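Local coordinates for annexin A8 (Homo sapiens, PDB 1W3W), which binds calcium and phospholipid and acts as an anticoagulant, indirectly inhibiting the thromboplastin-specific complex of the blood coagulation cascade, at residues I116-A121 / L159-L163; T39-I45 / E78-F83; V174-A179 / T211-V216. All coordinates share one frame; numbering follows the deposited sequence.

Contact 1 of 3, residues I116-A121 / L159-L163; sequences IIEILA and LVCLL
Leu-159, with CG swung beside its own backbone N (chi1 -65°) and the chain extended beyond, carries both methyls across to helix 113-122: CD1 meets Ile-116 CG2 at 4.0 Å, the two side chains crossing at about a right angle, and CD2 reaches Ile-117 CG1 at 4.1 Å. Leu-120 answers from the other helix. With chi1 at -89° and a bend at chi2, Leu-120 CD2 rests against one turn of helix 153-163, 3.6 Å from Leu-159 O and 3.9 Å from Leu-163 CG. Leu-162 comes in beside Leu-120, with CD1 4.2 Å from Leu-120 CB and 4.4 Å from Ala-121 CB. The two helical segments run nearly parallel, 27° apart, with their axes 9.9 Å from each other at closest approach. Both helices belong to the second annexin repeat, where they form part of its helical bundle. Helix 96-107 covers Ile-116 and Leu-120 through Leu-102, while Ile-147 of helix 143-150 touches Leu-120 and Leu-163. Everything that crosses is aliphatic side chain or helix backbone, and nearly all of it is buried, so cohesion here rests on close fit and exclusion of water, without a charge or directional bond between the segments.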
ATOM      1  N   ILE A 116      -3.338   0.692   7.806  1.00 14.86           N
ATOM      2  CA  ILE A 116      -2.831   2.024   8.105  1.00 14.75           C
ATOM      3  C   ILE A 116      -1.304   2.048   8.150  1.00 14.64           C
ATOM      4  O   ILE A 116      -0.685   2.946   7.596  1.00 14.21           O
ATOM      5  CB  ILE A 116      -3.416   2.576   9.448  1.00 15.20           C
ATOM      6  CG1 ILE A 116      -4.954   2.541   9.426  1.00 16.17           C
ATOM      7  CG2 ILE A 116      -2.924   4.014   9.670  1.00 14.91           C
ATOM      8  CD1 ILE A 116      -5.630   2.827  10.798  1.00 19.97           C
ATOM      9  N   ILE A 117      -0.710   1.042   8.789  1.00 13.95           N
ATOM     10  CA  ILE A 117       0.751   0.902   8.860  1.00 13.79           C
ATOM     11  C   ILE A 117       1.384   0.821   7.461  1.00 13.75           C
ATOM     12  O   ILE A 117       2.351   1.524   7.154  1.00 13.37           O
ATOM     13  CB  ILE A 117       1.108  -0.372   9.684  1.00 13.63           C
ATOM     14  CG1 ILE A 117       0.816  -0.134  11.173  1.00 14.42           C
ATOM     15  CG2 ILE A 117       2.561  -0.788   9.467  1.00 14.39           C
ATOM     16  CD1 ILE A 117       0.655  -1.396  12.009  1.00 16.60           C
ATOM     17  N   GLU A 118       0.831  -0.063   6.634  1.00 13.64           N
ATOM     18  CA  GLU A 118       1.334  -0.312   5.286  1.00 13.26           C
ATOM     19  C   GLU A 118       1.372   0.966   4.480  1.00 12.89           C
ATOM     20  O   GLU A 118       2.385   1.290   3.874  1.00 12.45           O
ATOM     21  CB  GLU A 118       0.455  -1.365   4.593  1.00 13.05           C
ATOM     22  CG  GLU A 118       0.680  -1.540   3.099  1.00 12.85           C
ATOM     23  CD  GLU A 118      -0.508  -2.219   2.440  1.00 13.08           C
ATOM     24  OE1 GLU A 118      -0.737  -3.409   2.707  1.00 11.92           O
ATOM     25  OE2 GLU A 118      -1.213  -1.561   1.661  1.00 11.09           O
ATOM     26  N   ILE A 119       0.266   1.686   4.455  1.00 13.14           N
ATOM     27  CA  ILE A 119       0.190   2.877   3.631  1.00 14.15           C
ATOM     28  C   ILE A 119       1.093   3.984   4.174  1.00 14.43           C
ATOM     29  O   ILE A 119       1.871   4.583   3.412  1.00 13.55           O
ATOM     30  CB  ILE A 119      -1.252   3.356   3.474  1.00 14.63           C
ATOM     31  CG1 ILE A 119      -2.051   2.296   2.717  1.00 15.99           C
ATOM     32  CG2 ILE A 119      -1.279   4.664   2.706  1.00 15.49           C
ATOM     33  CD1 ILE A 119      -3.513   2.608   2.587  1.00 16.72           C
ATOM     34  N   LEU A 120       1.025   4.241   5.476  1.00 14.61           N
ATOM     35  CA  LEU A 120       1.801   5.346   6.045  1.00 15.14           C
ATOM     36  C   LEU A 120       3.321   5.109   5.974  1.00 15.38           C
ATOM     37  O   LEU A 120       4.093   6.053   5.795  1.00 15.88           O
ATOM     38  CB  LEU A 120       1.358   5.665   7.481  1.00 15.73           C
ATOM     39  CG  LEU A 120       0.226   6.701   7.593  1.00 17.24           C
ATOM     40  CD1 LEU A 120      -0.963   6.350   6.729  1.00 18.09           C
ATOM     41  CD2 LEU A 120      -0.217   6.905   9.037  1.00 19.08           C
ATOM     42  N   ALA A 121       3.750   3.862   6.099  1.00 15.45           N
ATOM     43  CA  ALA A 121       5.175   3.546   6.068  1.00 15.86           C
ATOM     44  C   ALA A 121       5.757   3.443   4.661  1.00 16.33           C
ATOM     45  O   ALA A 121       6.951   3.706   4.458  1.00 17.57           O
ATOM     46  CB  ALA A 121       5.440   2.282   6.841  1.00 16.13           C
ATOM     47  N   LEU A 159       2.471   6.474  14.032  1.00 20.67           N
ATOM     48  CA  LEU A 159       1.623   6.744  12.876  1.00 20.68           C
ATOM     49  C   LEU A 159       1.476   8.242  12.647  1.00 21.28           C
ATOM     50  O   LEU A 159       1.625   8.726  11.525  1.00 20.90           O
ATOM     51  CB  LEU A 159       0.258   6.078  13.037  1.00 20.93           C
ATOM     52  CG  LEU A 159       0.271   4.546  13.063  1.00 20.65           C
ATOM     53  CD1 LEU A 159      -1.108   4.011  13.278  1.00 21.07           C
ATOM     54  CD2 LEU A 159       0.884   3.951  11.794  1.00 21.67           C
ATOM     55  N   VAL A 160       1.201   8.979  13.719  1.00 21.65           N
ATOM     56  CA  VAL A 160       1.127  10.430  13.645  1.00 23.04           C
ATOM     57  C   VAL A 160       2.455  11.051  13.187  1.00 23.55           C
ATOM     58  O   VAL A 160       2.472  11.991  12.392  1.00 24.04           O
ATOM     59  CB  VAL A 160       0.658  11.018  15.012  1.00 23.45           C
ATOM     60  CG1 VAL A 160       1.128  12.450  15.200  1.00 24.44           C
ATOM     61  CG2 VAL A 160      -0.851  10.935  15.095  1.00 24.29           C
ATOM     62  N   CYS A 161       3.562  10.516  13.674  1.00 24.85           N
ATOM     63  CA  CYS A 161       4.882  10.986  13.265  1.00 26.37           C
ATOM     64  C   CYS A 161       5.139  10.765  11.774  1.00 26.45           C
ATOM     65  O   CYS A 161       5.703  11.630  11.118  1.00 26.15           O
ATOM     66  CB  CYS A 161       5.967  10.306  14.090  1.00 26.92           C
ATOM     67  SG  CYS A 161       7.623  10.965  13.771  1.00 31.72           S
ATOM     68  N   LEU A 162       4.706   9.629  11.232  1.00 26.89           N
ATOM     69  CA  LEU A 162       4.897   9.345   9.803  1.00 27.83           C
ATOM     70  C   LEU A 162       4.165  10.355   8.914  1.00 29.60           C
ATOM     71  O   LEU A 162       4.604  10.635   7.796  1.00 29.68           O
ATOM     72  CB  LEU A 162       4.474   7.910   9.464  1.00 27.08           C
ATOM     73  CG  LEU A 162       5.413   6.823  10.004  1.00 25.93           C
ATOM     74  CD1 LEU A 162       4.819   5.439   9.820  1.00 24.54           C
ATOM     75  CD2 LEU A 162       6.768   6.893   9.360  1.00 26.43           C
ATOM     76  N   LEU A 163       3.057  10.901   9.414  1.00 31.74           N
ATOM     77  CA  LEU A 163       2.290  11.928   8.710  1.00 33.66           C
ATOM     78  C   LEU A 163       2.843  13.329   8.909  1.00 35.71           C
ATOM     79  O   LEU A 163       2.668  14.191   8.049  1.00 36.27           O
ATOM     80  CB  LEU A 163       0.852  11.970   9.226  1.00 33.62           C
ATOM     81  CG  LEU A 163      -0.100  10.822   8.947  1.00 34.00           C
ATOM     82  CD1 LEU A 163      -1.401  11.078   9.714  1.00 34.04           C
ATOM     83  CD2 LEU A 163      -0.350  10.682   7.442  1.00 33.86           C
TER

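Contact 2 of 3, residues T39-I45 / E78-F83; sequences TNEQAII and ELSGKF
Glu-41 O accepts from Ile-45 N at 3.0 Å, a first-turn helix bond whose two residues both press on Phe-83. Ahead of them Asn-40 is the N-cap of helix 41-48: its OD1 takes Ala-43 N at 3.3 Å, the donor standing well above the carbonyl plane. Phe-83 points its ring at this helix start, CG lying opposite the backbone N (chi1 -177°). Ile-45 CG1 meets the ring at its edge, near the ring plane, 3.7 Å from Phe-83 CE1. Glu-41 approaches obliquely, laying its aliphatic CG 3.8 Å from Phe-83 CE2, and the bend at chi2 (96°) turns its carboxylate away from the ring, the two planes 65° apart. Leu-79, just after helix 71-78, fills the neighbouring position. Its CD2 lies 4.0 Å from Thr-39 CG2 and 4.1 Å from Ile-44 CD1, with the Ile-44 and Leu-79 side chains running alongside each other head to tail. The contact joins the start of helix 41-48 to the turn leading into helix 81-91 within the first annexin repeat, and Phe-83 also touches Asp-314 and Ala-318 of helix 313-323. A serine replacing Phe-83 would probably open a gap between the first turn of helix 41-48 and helix 81-91, leaving Ile-45 CG1 and Glu-41 CG without their aromatic neighbour. Glu-41 thus serves two chemistries: its CB and CG join the apolar patch, while its OE2 lies 3.1 Å from Thr-39 O, a pairing of two acceptors that the amino end of the helix may offset.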
ATOM      1  N   THR A  39     -24.651 -10.101 -17.756  1.00 26.59           N
ATOM      2  CA  THR A  39     -23.454  -9.291 -17.597  1.00 26.09           C
ATOM      3  C   THR A  39     -22.299 -10.014 -18.271  1.00 25.21           C
ATOM      4  O   THR A  39     -22.083 -11.197 -18.003  1.00 24.87           O
ATOM      5  CB  THR A  39     -23.147  -9.126 -16.099  1.00 26.46           C
ATOM      6  OG1 THR A  39     -24.200  -8.385 -15.470  1.00 27.72           O
ATOM      7  CG2 THR A  39     -21.898  -8.261 -15.879  1.00 27.01           C
ATOM      8  N   ASN A  40     -21.591  -9.316 -19.156  1.00 23.71           N
ATOM      9  CA  ASN A  40     -20.394  -9.841 -19.808  1.00 23.30           C
ATOM     10  C   ASN A  40     -19.162  -9.406 -19.027  1.00 22.30           C
ATOM     11  O   ASN A  40     -18.567  -8.369 -19.299  1.00 21.14           O
ATOM     12  CB  ASN A  40     -20.316  -9.340 -21.253  1.00 23.60           C
ATOM     13  CG  ASN A  40     -19.211 -10.031 -22.063  1.00 24.87           C
ATOM     14  OD1 ASN A  40     -18.313 -10.665 -21.506  1.00 24.89           O
ATOM     15  ND2 ASN A  40     -19.290  -9.915 -23.383  1.00 26.42           N
ATOM     16  N   GLU A  41     -18.787 -10.206 -18.041  1.00 21.72           N
ATOM     17  CA  GLU A  41     -17.698  -9.858 -17.136  1.00 21.53           C
ATOM     18  C   GLU A  41     -16.355  -9.813 -17.842  1.00 20.65           C
ATOM     19  O   GLU A  41     -15.493  -9.037 -17.479  1.00 19.54           O
ATOM     20  CB  GLU A  41     -17.625 -10.849 -15.977  1.00 21.87           C
ATOM     21  CG  GLU A  41     -18.775 -10.719 -14.991  1.00 23.93           C
ATOM     22  CD  GLU A  41     -19.917 -11.695 -15.256  1.00 26.97           C
ATOM     23  OE1 GLU A  41     -20.861 -11.714 -14.438  1.00 28.92           O
ATOM     24  OE2 GLU A  41     -19.873 -12.444 -16.256  1.00 27.37           O
ATOM     25  N   GLN A  42     -16.179 -10.658 -18.847  1.00 20.21           N
ATOM     26  CA  GLN A  42     -14.928 -10.718 -19.571  1.00 20.00           C
ATOM     27  C   GLN A  42     -14.656  -9.421 -20.316  1.00 19.20           C
ATOM     28  O   GLN A  42     -13.522  -8.965 -20.351  1.00 18.81           O
ATOM     29  CB  GLN A  42     -14.926 -11.902 -20.554  1.00 20.82           C
ATOM     30  CG  GLN A  42     -13.579 -12.130 -21.230  1.00 21.70           C
ATOM     31  CD  GLN A  42     -12.472 -12.429 -20.237  1.00 22.86           C
ATOM     32  OE1 GLN A  42     -11.418 -11.785 -20.252  1.00 25.41           O
ATOM     33  NE2 GLN A  42     -12.713 -13.379 -19.362  1.00 23.05           N
ATOM     34  N   ALA A  43     -15.693  -8.823 -20.906  1.00 18.30           N
ATOM     35  CA  ALA A  43     -15.547  -7.557 -21.606  1.00 17.82           C
ATOM     36  C   ALA A  43     -15.164  -6.440 -20.635  1.00 17.47           C
ATOM     37  O   ALA A  43     -14.454  -5.523 -21.010  1.00 17.34           O
ATOM     38  CB  ALA A  43     -16.827  -7.192 -22.339  1.00 18.19           C
ATOM     39  N   ILE A  44     -15.641  -6.526 -19.393  1.00 16.68           N
ATOM     40  CA  ILE A  44     -15.268  -5.565 -18.366  1.00 16.87           C
ATOM     41  C   ILE A  44     -13.775  -5.728 -18.013  1.00 16.38           C
ATOM     42  O   ILE A  44     -13.063  -4.740 -17.933  1.00 16.04           O
ATOM     43  CB  ILE A  44     -16.191  -5.692 -17.120  1.00 16.89           C
ATOM     44  CG1 ILE A  44     -17.612  -5.226 -17.484  1.00 17.86           C
ATOM     45  CG2 ILE A  44     -15.665  -4.868 -15.961  1.00 17.29           C
ATOM     46  CD1 ILE A  44     -18.675  -5.669 -16.520  1.00 19.33           C
ATOM     47  N   ILE A  45     -13.322  -6.970 -17.847  1.00 16.10           N
ATOM     48  CA  ILE A  45     -11.902  -7.277 -17.623  1.00 16.42           C
ATOM     49  C   ILE A  45     -11.046  -6.752 -18.776  1.00 16.38           C
ATOM     50  O   ILE A  45     -10.047  -6.090 -18.553  1.00 16.57           O
ATOM     51  CB  ILE A  45     -11.688  -8.805 -17.443  1.00 16.52           C
ATOM     52  CG1 ILE A  45     -12.347  -9.300 -16.163  1.00 16.92           C
ATOM     53  CG2 ILE A  45     -10.176  -9.176 -17.433  1.00 17.09           C
ATOM     54  CD1 ILE A  45     -12.376 -10.818 -16.062  1.00 16.97           C
ATOM     55  N   GLU A  78     -23.826  -3.604 -10.524  1.00 27.84           N
ATOM     56  CA  GLU A  78     -23.927  -4.702 -11.463  1.00 27.53           C
ATOM     57  C   GLU A  78     -23.092  -5.895 -11.049  1.00 26.69           C
ATOM     58  O   GLU A  78     -23.430  -7.015 -11.374  1.00 26.96           O
ATOM     59  CB  GLU A  78     -23.512  -4.240 -12.869  1.00 28.23           C
ATOM     60  CG  GLU A  78     -24.509  -3.288 -13.503  1.00 29.86           C
ATOM     61  CD  GLU A  78     -25.881  -3.917 -13.645  1.00 33.68           C
ATOM     62  OE1 GLU A  78     -25.964  -5.010 -14.245  1.00 34.24           O
ATOM     63  OE2 GLU A  78     -26.857  -3.332 -13.125  1.00 36.71           O
ATOM     64  N   LEU A  79     -21.989  -5.653 -10.347  1.00 25.87           N
ATOM     65  CA  LEU A  79     -21.050  -6.707 -10.002  1.00 24.90           C
ATOM     66  C   LEU A  79     -21.163  -7.059  -8.524  1.00 24.60           C
ATOM     67  O   LEU A  79     -21.707  -6.299  -7.734  1.00 24.50           O
ATOM     68  CB  LEU A  79     -19.622  -6.244 -10.324  1.00 25.06           C
ATOM     69  CG  LEU A  79     -19.372  -5.846 -11.787  1.00 24.05           C
ATOM     70  CD1 LEU A  79     -17.939  -5.434 -11.983  1.00 23.98           C
ATOM     71  CD2 LEU A  79     -19.724  -6.981 -12.729  1.00 24.28           C
ATOM     72  N   SER A  80     -20.620  -8.210  -8.155  1.00 24.43           N
ATOM     73  CA  SER A  80     -20.598  -8.645  -6.764  1.00 24.62           C
ATOM     74  C   SER A  80     -19.263  -9.253  -6.352  1.00 23.82           C
ATOM     75  O   SER A  80     -18.424  -9.584  -7.185  1.00 23.43           O
ATOM     76  CB  SER A  80     -21.721  -9.667  -6.519  1.00 24.57           C
ATOM     77  OG  SER A  80     -21.529 -10.796  -7.355  1.00 26.89           O
ATOM     78  N   GLY A  81     -19.084  -9.361  -5.040  1.00 23.53           N
ATOM     79  CA  GLY A  81     -18.007 -10.129  -4.451  1.00 23.16           C
ATOM     80  C   GLY A  81     -16.635  -9.524  -4.658  1.00 22.22           C
ATOM     81  O   GLY A  81     -16.494  -8.308  -4.817  1.00 21.33           O
ATOM     82  N   LYS A  82     -15.633 -10.401  -4.680  1.00 21.35           N
ATOM     83  CA  LYS A  82     -14.242  -9.997  -4.799  1.00 20.95           C
ATOM     84  C   LYS A  82     -13.998  -9.320  -6.141  1.00 19.86           C
ATOM     85  O   LYS A  82     -13.264  -8.360  -6.212  1.00 19.10           O
ATOM     86  CB  LYS A  82     -13.315 -11.199  -4.604  1.00 21.19           C
ATOM     87  CG  LYS A  82     -13.346 -11.751  -3.171  1.00 23.06           C
ATOM     88  CD  LYS A  82     -12.566 -13.063  -3.060  1.00 26.14           C
ATOM     89  CE  LYS A  82     -13.250 -14.101  -2.170  1.00 28.39           C
ATOM     90  NZ  LYS A  82     -12.363 -14.486  -1.032  1.00 29.70           N
ATOM     91  N   PHE A  83     -14.656  -9.806  -7.187  1.00 19.40           N
ATOM     92  CA  PHE A  83     -14.549  -9.235  -8.512  1.00 19.17           C
ATOM     93  C   PHE A  83     -14.970  -7.775  -8.494  1.00 18.70           C
ATOM     94  O   PHE A  83     -14.299  -6.939  -9.051  1.00 18.45           O
ATOM     95  CB  PHE A  83     -15.397 -10.020  -9.506  1.00 19.27           C
ATOM     96  CG  PHE A  83     -15.288  -9.535 -10.925  1.00 19.27           C
ATOM     97  CD1 PHE A  83     -14.064  -9.500 -11.571  1.00 18.32           C
ATOM     98  CD2 PHE A  83     -16.416  -9.134 -11.623  1.00 17.43           C
ATOM     99  CE1 PHE A  83     -13.972  -9.068 -12.869  1.00 17.67           C
ATOM    100  CE2 PHE A  83     -16.319  -8.701 -12.937  1.00 18.01           C
ATOM    101  CZ  PHE A  83     -15.098  -8.665 -13.556  1.00 17.14           C
TER

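Contact 3 of 3, residues V174-A179 / T211-V216; sequences VDPALA and THLLRV
His-212 presents one ring face to Ala-179, whose CB lies over it 4.2 Å from CE1, while a water sits at the ring edge, in plane, 2.7 Å from ND1. This joins the first helix of the third annexin repeat, 176-191, to helix 210-224 of the same all-helical unit. The water also accepts from Asp-175 N at 3.0 Å, tying the ring to the backbone of the N-cap residue, whose OD1 makes weak capping bonds to Ala-177 N and Leu-178 N. The other ring nitrogen, NE2, is hydrogen-bonded to Asp-182, so both are engaged, which probably fixes the rotation of the ring. Leu-178 CD2 comes 3.7 Å from His-212 CE1, its chain roughly perpendicular to that of the histidine. Val-174, before the helix, spreads its two methyls: CG1 (chi1 179°) comes obliquely to the imidazole, and CG2 packs 3.7 Å from Thr-211 CG2. Arg-215 bends at chi2 (72°), its CG resting 3.8 Å from Ala-179 CB, and its guanidinium meets Pro-176 obliquely through NH2. One turn along from His-212, Val-216 closes the apolar side, its CG2 methyl 3.7 Å from Ala-179 O.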
ATOM      1  N   VAL A 174      25.066  12.135   4.423  1.00 31.97           N
ATOM      2  CA  VAL A 174      24.682  11.751   5.761  1.00 29.16           C
ATOM      3  C   VAL A 174      25.691  12.385   6.716  1.00 26.98           C
ATOM      4  O   VAL A 174      26.887  12.401   6.461  1.00 26.41           O
ATOM      5  CB  VAL A 174      24.700  10.217   5.882  1.00 29.02           C
ATOM      6  CG1 VAL A 174      24.325   9.762   7.291  1.00 28.96           C
ATOM      7  CG2 VAL A 174      23.762   9.621   4.858  1.00 29.12           C
ATOM      8  N   ASP A 175      25.195  12.904   7.819  1.00 24.23           N
ATOM      9  CA  ASP A 175      26.040  13.409   8.881  1.00 22.68           C
ATOM     10  C   ASP A 175      26.564  12.216   9.692  1.00 21.84           C
ATOM     11  O   ASP A 175      25.789  11.604  10.405  1.00 21.16           O
ATOM     12  CB  ASP A 175      25.183  14.329   9.759  1.00 22.29           C
ATOM     13  CG  ASP A 175      25.964  14.994  10.872  1.00 20.75           C
ATOM     14  OD1 ASP A 175      27.021  14.471  11.299  1.00 18.86           O
ATOM     15  OD2 ASP A 175      25.558  16.045  11.401  1.00 18.46           O
ATOM     16  N   PRO A 176      27.856  11.881   9.594  1.00 21.16           N
ATOM     17  CA  PRO A 176      28.369  10.680  10.252  1.00 20.83           C
ATOM     18  C   PRO A 176      28.321  10.748  11.775  1.00 20.28           C
ATOM     19  O   PRO A 176      28.151   9.696  12.405  1.00 19.96           O
ATOM     20  CB  PRO A 176      29.819  10.585   9.751  1.00 21.45           C
ATOM     21  CG  PRO A 176      30.187  11.996   9.323  1.00 21.23           C
ATOM     22  CD  PRO A 176      28.921  12.612   8.882  1.00 21.52           C
ATOM     23  N   ALA A 177      28.492  11.936  12.358  1.00 18.69           N
ATOM     24  CA  ALA A 177      28.420  12.075  13.812  1.00 17.99           C
ATOM     25  C   ALA A 177      27.010  11.805  14.325  1.00 17.62           C
ATOM     26  O   ALA A 177      26.824  11.170  15.359  1.00 16.27           O
ATOM     27  CB  ALA A 177      28.877  13.471  14.248  1.00 17.90           C
ATOM     28  N   LEU A 178      26.016  12.294  13.595  1.00 17.55           N
ATOM     29  CA  LEU A 178      24.639  12.137  14.018  1.00 18.14           C
ATOM     30  C   LEU A 178      24.182  10.693  13.802  1.00 17.72           C
ATOM     31  O   LEU A 178      23.440  10.156  14.612  1.00 17.23           O
ATOM     32  CB  LEU A 178      23.736  13.128  13.280  1.00 18.75           C
ATOM     33  CG  LEU A 178      22.247  13.098  13.632  1.00 20.75           C
ATOM     34  CD1 LEU A 178      22.009  13.639  15.022  1.00 22.13           C
ATOM     35  CD2 LEU A 178      21.457  13.914  12.611  1.00 24.16           C
ATOM     36  N   ALA A 179      24.660  10.062  12.735  1.00 17.44           N
ATOM     37  CA  ALA A 179      24.332   8.666  12.458  1.00 17.63           C
ATOM     38  C   ALA A 179      24.846   7.776  13.578  1.00 17.67           C
ATOM     39  O   ALA A 179      24.141   6.880  14.036  1.00 18.06           O
ATOM     40  CB  ALA A 179      24.931   8.228  11.112  1.00 17.79           C
ATOM     41  N   THR A 211      18.242   7.475   3.656  1.00 22.02           N
ATOM     42  CA  THR A 211      19.681   7.369   3.456  1.00 22.07           C
ATOM     43  C   THR A 211      20.467   7.430   4.777  1.00 20.61           C
ATOM     44  O   THR A 211      21.447   6.702   4.986  1.00 19.88           O
ATOM     45  CB  THR A 211      20.125   8.512   2.515  1.00 22.86           C
ATOM     46  OG1 THR A 211      19.399   8.412   1.273  1.00 25.03           O
ATOM     47  CG2 THR A 211      21.577   8.358   2.126  1.00 24.25           C
ATOM     48  N   HIS A 212      20.032   8.319   5.655  1.00 19.68           N
ATOM     49  CA  HIS A 212      20.592   8.427   6.995  1.00 19.61           C
ATOM     50  C   HIS A 212      20.326   7.135   7.772  1.00 19.13           C
ATOM     51  O   HIS A 212      21.217   6.616   8.415  1.00 18.74           O
ATOM     52  CB  HIS A 212      19.978   9.626   7.718  1.00 19.47           C
ATOM     53  CG  HIS A 212      20.435   9.785   9.134  1.00 20.71           C
ATOM     54  ND1 HIS A 212      21.289  10.792   9.527  1.00 22.27           N
ATOM     55  CD2 HIS A 212      20.151   9.074  10.250  1.00 21.74           C
ATOM     56  CE1 HIS A 212      21.500  10.701  10.829  1.00 23.64           C
ATOM     57  NE2 HIS A 212      20.832   9.659  11.290  1.00 22.23           N
ATOM     58  N   LEU A 213      19.111   6.604   7.666  1.00 18.78           N
ATOM     59  CA  LEU A 213      18.727   5.413   8.431  1.00 18.99           C
ATOM     60  C   LEU A 213      19.525   4.204   8.004  1.00 18.75           C
ATOM     61  O   LEU A 213      19.898   3.394   8.843  1.00 17.90           O
ATOM     62  CB  LEU A 213      17.235   5.117   8.302  1.00 19.02           C
ATOM     63  CG  LEU A 213      16.297   5.976   9.154  1.00 19.93           C
ATOM     64  CD1 LEU A 213      14.872   5.610   8.819  1.00 21.92           C
ATOM     65  CD2 LEU A 213      16.553   5.820  10.629  1.00 19.63           C
ATOM     66  N   LEU A 214      19.831   4.093   6.712  1.00 19.28           N
ATOM     67  CA  LEU A 214      20.657   2.971   6.252  1.00 19.84           C
ATOM     68  C   LEU A 214      22.016   2.980   6.914  1.00 19.80           C
ATOM     69  O   LEU A 214      22.549   1.921   7.280  1.00 19.48           O
ATOM     70  CB  LEU A 214      20.813   2.974   4.735  1.00 20.61           C
ATOM     71  CG  LEU A 214      19.524   2.545   4.021  1.00 22.09           C
ATOM     72  CD1 LEU A 214      19.574   2.913   2.546  1.00 24.10           C
ATOM     73  CD2 LEU A 214      19.312   1.064   4.203  1.00 23.25           C
ATOM     74  N   ARG A 215      22.590   4.170   7.063  1.00 19.06           N
ATOM     75  CA  ARG A 215      23.861   4.290   7.764  1.00 19.24           C
ATOM     76  C   ARG A 215      23.693   4.001   9.266  1.00 17.93           C
ATOM     77  O   ARG A 215      24.570   3.411   9.871  1.00 17.66           O
ATOM     78  CB  ARG A 215      24.472   5.670   7.528  1.00 19.83           C
ATOM     79  CG  ARG A 215      25.820   5.882   8.194  1.00 24.33           C
ATOM     80  CD  ARG A 215      26.954   5.125   7.535  1.00 30.44           C
ATOM     81  NE  ARG A 215      28.219   5.827   7.747  1.00 36.05           N
ATOM     82  CZ  ARG A 215      28.678   6.835   6.996  1.00 38.84           C
ATOM     83  NH1 ARG A 215      27.993   7.288   5.943  1.00 40.04           N
ATOM     84  NH2 ARG A 215      29.845   7.391   7.302  1.00 40.57           N
ATOM     85  N   VAL A 216      22.587   4.436   9.860  1.00 16.73           N
ATOM     86  CA  VAL A 216      22.318   4.152  11.254  1.00 16.77           C
ATOM     87  C   VAL A 216      22.251   2.632  11.464  1.00 16.95           C
ATOM     88  O   VAL A 216      22.801   2.135  12.434  1.00 15.62           O
ATOM     89  CB  VAL A 216      21.025   4.833  11.763  1.00 16.59           C
ATOM     90  CG1 VAL A 216      20.633   4.321  13.135  1.00 16.79           C
ATOM     91  CG2 VAL A 216      21.185   6.345  11.807  1.00 16.40           C
TER
HETATM   92  O   HOH W   1      22.207  12.911   8.165  1.00 20.62           O

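How the contacts relate
The contacts follow one another along the chain in separate annexin repeats: contact 2 in the first, contact 1 in the second and contact 3 in the third. Contact 1 is the most central, its centre about 11 Å from the centre of the chain, whereas contacts 2 and 3 lie on opposite sides of that centre, their centres about 50 Å apart. Contacts 1 and 3 are the nearest pair, with centres about 22 Å and nearest atoms about 8 Å apart. Cys-161 of contact 1 is disulfide-bonded to Cys-206, on the helix preceding 210-224. Contact 2 stays about 16 Å from contact 1 at nearest atoms. All lie away from the calcium ion held by Met-266, Gly-268, Gly-270 and Asp-310.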